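Local coordinates for protein thiamine phosphate pyrophosphorylase (Bacteroides thetaiotaomicron VPI-5482, PDB 3CEU) that probably makes thiamine phosphate, as a thiamine-phosphate diphosphorylase of the thiamine diphosphate pathway, on a TIM-barrel scaffold, at residues Thr59-Tyr64 with His75-Asn80. Numbering follows the deposited sequence.
Sequences THEHFY and HLNARN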
# COMPACT_ATOMS: atom_id res chain seq x y z
N THR A 59 0.46 1.24 9.49
CA THR A 59 1.86 1.60 9.77
C THR A 59 2.80 0.41 9.88
O THR A 59 2.44 -0.63 10.44
CB THR A 59 1.99 2.43 11.07
OG1 THR A 59 3.37 2.70 11.33
CG2 THR A 59 1.39 1.68 12.25
N HIS A 60 4.01 0.57 9.36
CA HIS A 60 5.00 -0.49 9.41
C HIS A 60 5.96 -0.32 10.59
O HIS A 60 6.80 -1.17 10.86
CB HIS A 60 5.82 -0.55 8.11
CG HIS A 60 5.02 -0.91 6.91
ND1 HIS A 60 5.53 -1.64 5.86
CD2 HIS A 60 3.74 -0.62 6.56
CE1 HIS A 60 4.61 -1.79 4.93
NE2 HIS A 60 3.51 -1.18 5.33
N GLU A 61 5.83 0.79 11.31
CA GLU A 61 6.71 1.03 12.44
C GLU A 61 5.93 1.55 13.63
O GLU A 61 4.78 1.95 13.49
CB GLU A 61 7.81 2.03 12.04
CG GLU A 61 8.93 1.44 11.14
CD GLU A 61 8.54 1.31 9.67
OE1 GLU A 61 9.17 0.49 8.96
OE2 GLU A 61 7.64 2.05 9.22
N HIS A 62 6.55 1.53 14.80
CA HIS A 62 5.90 2.04 16.00
C HIS A 62 4.42 1.70 16.00
O HIS A 62 3.56 2.57 15.81
CB HIS A 62 6.10 3.54 16.08
CG HIS A 62 7.53 3.95 15.94
ND1 HIS A 62 8.52 3.45 16.76
CD2 HIS A 62 8.14 4.79 15.07
CE1 HIS A 62 9.68 3.97 16.39
NE2 HIS A 62 9.48 4.78 15.37
N PHE A 63 4.15 0.42 16.23
CA PHE A 63 2.80 -0.09 16.24
C PHE A 63 1.91 0.58 17.29
O PHE A 63 0.69 0.56 17.17
CB PHE A 63 2.84 -1.61 16.44
CG PHE A 63 3.42 -2.37 15.25
CD1 PHE A 63 3.95 -3.64 15.42
CD2 PHE A 63 3.40 -1.82 13.97
CE1 PHE A 63 4.43 -4.37 14.34
CE2 PHE A 63 3.88 -2.55 12.88
CZ PHE A 63 4.40 -3.83 13.06
N TYR A 64 2.51 1.20 18.30
CA TYR A 64 1.70 1.84 19.33
C TYR A 64 0.90 2.99 18.72
O TYR A 64 -0.13 3.40 19.27
CB TYR A 64 2.58 2.37 20.46
CG TYR A 64 3.16 3.73 20.19
CD1 TYR A 64 4.30 3.89 19.39
CD2 TYR A 64 2.55 4.88 20.70
CE1 TYR A 64 4.81 5.15 19.12
CE2 TYR A 64 3.06 6.14 20.43
CZ TYR A 64 4.18 6.27 19.65
OH TYR A 64 4.67 7.52 19.39
N HIS A 75 1.28 -3.50 9.74
CA HIS A 75 1.82 -4.40 8.71
C HIS A 75 3.11 -4.98 9.27
O HIS A 75 4.10 -4.28 9.38
CB HIS A 75 2.14 -3.63 7.43
CG HIS A 75 2.38 -4.52 6.26
ND1 HIS A 75 1.36 -5.21 5.63
CD2 HIS A 75 3.51 -4.83 5.58
CE1 HIS A 75 1.86 -5.90 4.62
NE2 HIS A 75 3.16 -5.68 4.57
N LEU A 76 3.09 -6.25 9.63
CA LEU A 76 4.28 -6.88 10.18
C LEU A 76 5.39 -6.93 9.14
O LEU A 76 5.14 -7.13 7.96
CB LEU A 76 3.94 -8.29 10.66
CG LEU A 76 2.71 -8.34 11.56
CD1 LEU A 76 2.42 -9.78 11.94
CD2 LEU A 76 2.94 -7.49 12.79
N ASN A 77 6.63 -6.73 9.58
CA ASN A 77 7.75 -6.76 8.66
C ASN A 77 9.05 -7.11 9.37
O ASN A 77 9.08 -7.24 10.60
CB ASN A 77 7.86 -5.41 7.94
CG ASN A 77 8.19 -4.28 8.88
OD1 ASN A 77 9.34 -4.11 9.30
ND2 ASN A 77 7.19 -3.49 9.23
N ALA A 78 10.11 -7.29 8.60
CA ALA A 78 11.41 -7.67 9.14
C ALA A 78 11.80 -6.91 10.41
O ALA A 78 12.17 -7.53 11.41
CB ALA A 78 12.49 -7.51 8.08
N ARG A 79 11.72 -5.59 10.36
CA ARG A 79 12.10 -4.79 11.51
C ARG A 79 11.07 -4.85 12.64
O ARG A 79 11.41 -4.71 13.81
CB ARG A 79 12.37 -3.35 11.06
CG ARG A 79 13.57 -3.23 10.11
CD ARG A 79 13.58 -1.92 9.33
NE ARG A 79 12.33 -1.78 8.58
CZ ARG A 79 11.94 -2.61 7.62
NH1 ARG A 79 12.69 -3.65 7.29
NH2 ARG A 79 10.77 -2.43 7.01
N ASN A 80 9.81 -5.09 12.28
CA ASN A 80 8.75 -5.19 13.29
C ASN A 80 7.93 -6.44 12.96
O ASN A 80 6.82 -6.35 12.46
CB ASN A 80 7.90 -3.93 13.27
CG ASN A 80 8.75 -2.66 13.34
OD1 ASN A 80 9.30 -2.22 12.32
ND2 ASN A 80 8.87 -2.08 14.53
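His60 and His75 lie side by side where strands 57-59 and 73-75 of the TIM barrel end, their rings in an offset stack with centroids 4.5 Å apart and planes at 29°. His75 CB adds a CH-pi contact over a face of the His60 ring, 3.7 Å from its centroid. Imidazole suits both places, being flat enough to stack and polar enough to bond at its rim: His60 NE2 is hydrogen-bonded to His31, and both ring nitrogens of His75 to Ser92 and Ser94. The backbones pair too: His75 N donates to Thr59 O (3.2 Å), continuing the sheet. Phe63, its CG anti to the carbonyl carbon (chi1 -68°), sets its broad apolar ring against 75-80, touching Leu76 CD2 through CE1 (3.8 Å) and Asn80 CB through CZ (3.5 Å). Asn77 suits its place by offering donor and acceptor: ND2 reaches a lone pair of His60 O (2.9 Å) in its own amide plane and also His75 O, while OD1 accepts from Asn80 N in an Asx motif. Were Asn77 replaced by an alanine, both carbonyls would probably lose this donor, and the turn its Asx acceptor. One amide thus fastens two barrel loops next to the histidine pair.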